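Local coordinates for ABC transporter periplasmic-binding protein YtfQ (Mycobacterium smegmatis, PDB 6HB0) that probably binds a sugar, L-arabinofuranose being the likely one, outside the membrane and hands it to an ABC transporter, at residues E60-K63 and Q64-A67; T87-D90 and A91-Q94. One frame throughout, in Å; residues are numbered along the deposited sequence.

Contact 1. Residues E60-K63 and Q64-A67; sequences EQEK and QISA
Glu62 O is gripped by two donors of Ser66. The backbone N of Ser66 lies 2.9 Å from Glu62 O, and the hydroxyl, Ser66 OG, donates to the same oxygen over 3.1 Å. The two come from opposite faces of the carbonyl plane. The hydroxyl reaches back because OG sits beside its own backbone N, opposite the carbonyl carbon (chi1 -63°). Ile65 N to Gln61 O is the shortest of these helix bonds, at 2.8 Å, and nearly straight at 171°. Gln64 N to Glu60 O and Ala67 N to Lys63 O continue the same i to i+4 pattern. These are the first two turns of helix 61-73, with Glu60 as its N-cap residue. The helix follows strand 51-56, the edge strand of the parallel sheet in one lobe of a periplasmic binding protein. Gln64 is buried on the inner side. Its OE1 accepts from Val84 N, and its NE2 donates to Ser82 O and Ala25 O, which fixes the amide. Gln61 NE2 instead donates to Thr87 O. Apolar packing is limited to Ile65 and its neighbours. The methyl end of Ile65, CD1, meets the Gln61 stem at CG, 3.7 Å away, the two chains crossing at a slant. Glu62 runs alongside Ile65, with its OE2 4.1 Å from Ile65 CD1. Glu62 and Lys63 lie on the exposed side of the helix.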
loop_
_atom_site.group_PDB
_atom_site.type_symbol
_atom_site.label_atom_id
_atom_site.label_comp_id
_atom_site.label_asym_id
_atom_site.label_seq_id
_atom_site.Cartn_x
_atom_site.Cartn_y
_atom_site.Cartn_z
ATOM N N GLU A 60 15.946 -12.814 2.457
ATOM C CA GLU A 60 16.088 -14.249 2.202
ATOM C C GLU A 60 15.220 -15.114 3.093
ATOM O O GLU A 60 15.320 -15.026 4.318
ATOM C CB GLU A 60 17.558 -14.659 2.333
ATOM C CG GLU A 60 18.259 -14.633 0.979
ATOM C CD GLU A 60 19.772 -14.631 1.062
ATOM O OE1 GLU A 60 20.398 -14.240 0.041
ATOM O OE2 GLU A 60 20.329 -15.002 2.130
ATOM N N GLN A 61 14.436 -16.010 2.477
ATOM C CA GLN A 61 13.539 -16.850 3.249
ATOM C C GLN A 61 14.228 -17.718 4.306
ATOM O O GLN A 61 13.719 -17.855 5.427
ATOM C CB GLN A 61 12.679 -17.731 2.343
ATOM C CG GLN A 61 11.658 -18.535 3.165
ATOM C CD GLN A 61 10.762 -19.379 2.350
ATOM O OE1 GLN A 61 11.225 -20.107 1.490
ATOM N NE2 GLN A 61 9.453 -19.295 2.629
ATOM N N GLU A 62 15.392 -18.278 4.000
ATOM C CA GLU A 62 15.994 -19.212 4.959
ATOM C C GLU A 62 16.415 -18.464 6.226
ATOM O O GLU A 62 16.288 -18.988 7.314
ATOM C CB GLU A 62 17.153 -20.034 4.337
ATOM C CG GLU A 62 16.763 -20.802 3.045
ATOM C CD GLU A 62 16.238 -22.231 3.243
ATOM O OE1 GLU A 62 16.962 -23.204 2.868
ATOM O OE2 GLU A 62 15.081 -22.395 3.720
ATOM N N LYS A 63 16.865 -17.225 6.067
ATOM C CA LYS A 63 17.206 -16.361 7.181
ATOM C C LYS A 63 15.962 -15.868 7.962
ATOM O O LYS A 63 16.010 -15.705 9.154
ATOM C CB LYS A 63 18.009 -15.191 6.634
ATOM C CG LYS A 63 18.701 -14.380 7.721
ATOM C CD LYS A 63 20.166 -14.052 7.402
ATOM C CE LYS A 63 20.769 -13.119 8.455
ATOM N NZ LYS A 63 21.827 -12.245 7.870
ATOM N N GLN A 64 14.826 -15.641 7.289
ATOM C CA GLN A 64 13.582 -15.390 8.013
ATOM C C GLN A 64 13.134 -16.609 8.808
ATOM O O GLN A 64 12.734 -16.505 9.945
ATOM C CB GLN A 64 12.530 -14.919 7.019
ATOM C CG GLN A 64 11.393 -14.150 7.635
ATOM C CD GLN A 64 10.767 -13.205 6.630
ATOM O OE1 GLN A 64 10.530 -13.609 5.480
ATOM N NE2 GLN A 64 10.414 -11.992 7.074
ATOM N N ILE A 65 13.212 -17.791 8.212
ATOM C CA ILE A 65 12.913 -19.019 8.904
ATOM C C ILE A 65 13.833 -19.212 10.127
ATOM O O ILE A 65 13.343 -19.610 11.195
ATOM C CB ILE A 65 12.953 -20.228 7.952
ATOM C CG1 ILE A 65 11.737 -20.195 7.030
ATOM C CG2 ILE A 65 12.999 -21.564 8.704
ATOM C CD1 ILE A 65 11.817 -21.145 5.836
ATOM N N SER A 66 15.118 -18.893 10.002
ATOM C CA SER A 66 16.036 -18.944 11.155
ATOM C C SER A 66 15.637 -17.948 12.245
ATOM O O SER A 66 15.632 -18.280 13.415
ATOM C CB SER A 66 17.483 -18.648 10.732
ATOM O OG SER A 66 17.897 -19.665 9.834
ATOM N N ALA A 67 15.293 -16.726 11.852
ATOM C CA ALA A 67 14.862 -15.744 12.846
ATOM C C ALA A 67 13.627 -16.272 13.614
ATOM O O ALA A 67 13.557 -16.198 14.831
ATOM C CB ALA A 67 14.627 -14.403 12.179
#

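Contact 2. Residues T87-D90 and A91-Q94; sequences TGWD and AVLQ
Trp89 and Leu93 form the close-packed side of this helix start. Leu93 N donates to Trp89 O over 2.9 Å. Leu93 CG lies 3.2 Å from Trp89 O. Further out, Leu93 CD1 rests on Trp89 CB at 3.8 Å. Val92 CG1 comes to the edge of the indole, near the ring plane, 4.1 Å from Trp89 CE3. The valine has CG1 between its backbone N and carbonyl carbon (chi1 79°), which places this methyl by the ring. Trp89 NE1 is held by Val85 O. The other side is more open: Ala91 is exposed, and Asp90 and Gln94 are partly exposed. Gln94 N bonds to Asp90 O over 2.9 Å. A water donates to Gly88 O and accepts from Val92 N, both at 2.9 Å. The Asp90 carboxylate is hydrogen-bonded to Thr112 OG1 (through OD1) and Gln113 N (through OD2). Gln94 NE2 is hydrogen-bonded to Asp114 OD2. Asp90 and Asp114 are zinc ligands seen in crystals of this protein, though that zinc is not bound to this chain in the model. The loop 87-89 leads from strand 78-81 into the first turn of helix 90-98, as in the alternating strands and helices of a periplasmic binding protein lobe.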
loop_
_atom_site.group_PDB
_atom_site.type_symbol
_atom_site.label_atom_id
_atom_site.label_comp_id
_atom_site.label_asym_id
_atom_site.label_seq_id
_atom_site.Cartn_x
_atom_site.Cartn_y
_atom_site.Cartn_z
ATOM N N THR A 87 5.165 -18.460 -0.061
ATOM C CA THR A 87 5.080 -19.905 0.118
ATOM C C THR A 87 6.243 -20.484 0.855
ATOM O O THR A 87 7.327 -19.936 0.867
ATOM C CB THR A 87 5.081 -20.647 -1.263
ATOM O OG1 THR A 87 4.161 -20.011 -2.138
ATOM C CG2 THR A 87 4.623 -22.090 -1.085
ATOM N N GLY A 88 6.030 -21.646 1.447
ATOM C CA GLY A 88 7.082 -22.383 2.086
ATOM C C GLY A 88 7.232 -22.131 3.572
ATOM O O GLY A 88 8.269 -22.424 4.159
ATOM N N TRP A 89 6.174 -21.633 4.198
ATOM C CA TRP A 89 6.186 -21.376 5.615
ATOM C C TRP A 89 5.580 -22.468 6.466
ATOM O O TRP A 89 5.668 -22.388 7.701
ATOM C CB TRP A 89 5.455 -20.061 5.914
ATOM C CG TRP A 89 5.985 -18.939 5.151
ATOM C CD1 TRP A 89 5.448 -18.355 4.030
ATOM C CD2 TRP A 89 7.216 -18.279 5.397
ATOM N NE1 TRP A 89 6.287 -17.367 3.576
ATOM C CE2 TRP A 89 7.373 -17.301 4.403
ATOM C CE3 TRP A 89 8.185 -18.391 6.393
ATOM C CZ2 TRP A 89 8.427 -16.445 4.382
ATOM C CZ3 TRP A 89 9.273 -17.549 6.338
ATOM C CH2 TRP A 89 9.363 -16.586 5.365
ATOM N N ASP A 90 4.930 -23.452 5.873
ATOM C CA ASP A 90 4.102 -24.359 6.678
ATOM C C ASP A 90 4.893 -25.116 7.727
ATOM O O ASP A 90 4.408 -25.293 8.842
ATOM C CB ASP A 90 3.314 -25.342 5.815
ATOM C CG ASP A 90 2.134 -24.710 5.132
ATOM O OD1 ASP A 90 1.866 -23.495 5.338
ATOM O OD2 ASP A 90 1.473 -25.437 4.349
ATOM N N ALA A 91 6.114 -25.526 7.393
ATOM C CA ALA A 91 6.957 -26.261 8.322
ATOM C C ALA A 91 7.341 -25.412 9.533
ATOM O O ALA A 91 7.135 -25.838 10.678
ATOM C CB ALA A 91 8.215 -26.738 7.646
ATOM N N VAL A 92 7.907 -24.238 9.306
ATOM C CA VAL A 92 8.248 -23.411 10.452
ATOM C C VAL A 92 7.011 -22.947 11.271
ATOM O O VAL A 92 7.054 -22.803 12.511
ATOM C CB VAL A 92 9.167 -22.266 10.054
ATOM C CG1 VAL A 92 8.425 -21.121 9.389
ATOM C CG2 VAL A 92 9.881 -21.720 11.277
ATOM N N LEU A 93 5.899 -22.755 10.595
ATOM C CA LEU A 93 4.633 -22.445 11.255
ATOM C C LEU A 93 4.097 -23.617 12.094
ATOM O O LEU A 93 3.428 -23.397 13.091
ATOM C CB LEU A 93 3.604 -21.988 10.243
ATOM C CG LEU A 93 3.910 -20.597 9.623
ATOM C CD1 LEU A 93 2.853 -20.176 8.623
ATOM C CD2 LEU A 93 4.112 -19.507 10.631
ATOM N N GLN A 94 4.400 -24.852 11.710
ATOM C CA GLN A 94 4.123 -25.991 12.581
ATOM C C GLN A 94 4.954 -25.959 13.816
ATOM O O GLN A 94 4.433 -26.285 14.900
ATOM C CB GLN A 94 4.287 -27.338 11.873
ATOM C CG GLN A 94 3.167 -27.603 10.873
ATOM C CD GLN A 94 1.795 -27.772 11.523
ATOM O OE1 GLN A 94 1.676 -28.336 12.588
ATOM N NE2 GLN A 94 0.755 -27.315 10.840
HETATM O O HOH W 1 8.992 -23.477 6.735
#

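Overall arrangement
Contacts 1 and 2 are the starts of two successive helices, 61-73 and 90-98, in the same lobe. Their centres are 11 Å apart. Contact 1 is mainly a surface contact with one buried residue, Gln64. Contact 2 is partly buried, with Trp89, Val92 and Leu93 inside. Their side-chain chemistry differs accordingly: a serine hydroxyl doubles a helix bond in the first, while apolar groups and a bridging water mark the second. The amide of Gln61 ties the two segments together. Trp89, in the loop before helix 90-98, lies against Gln61, Gln64 and Ile65 of helix 61-73, so the indole sits between the starts of the two helices.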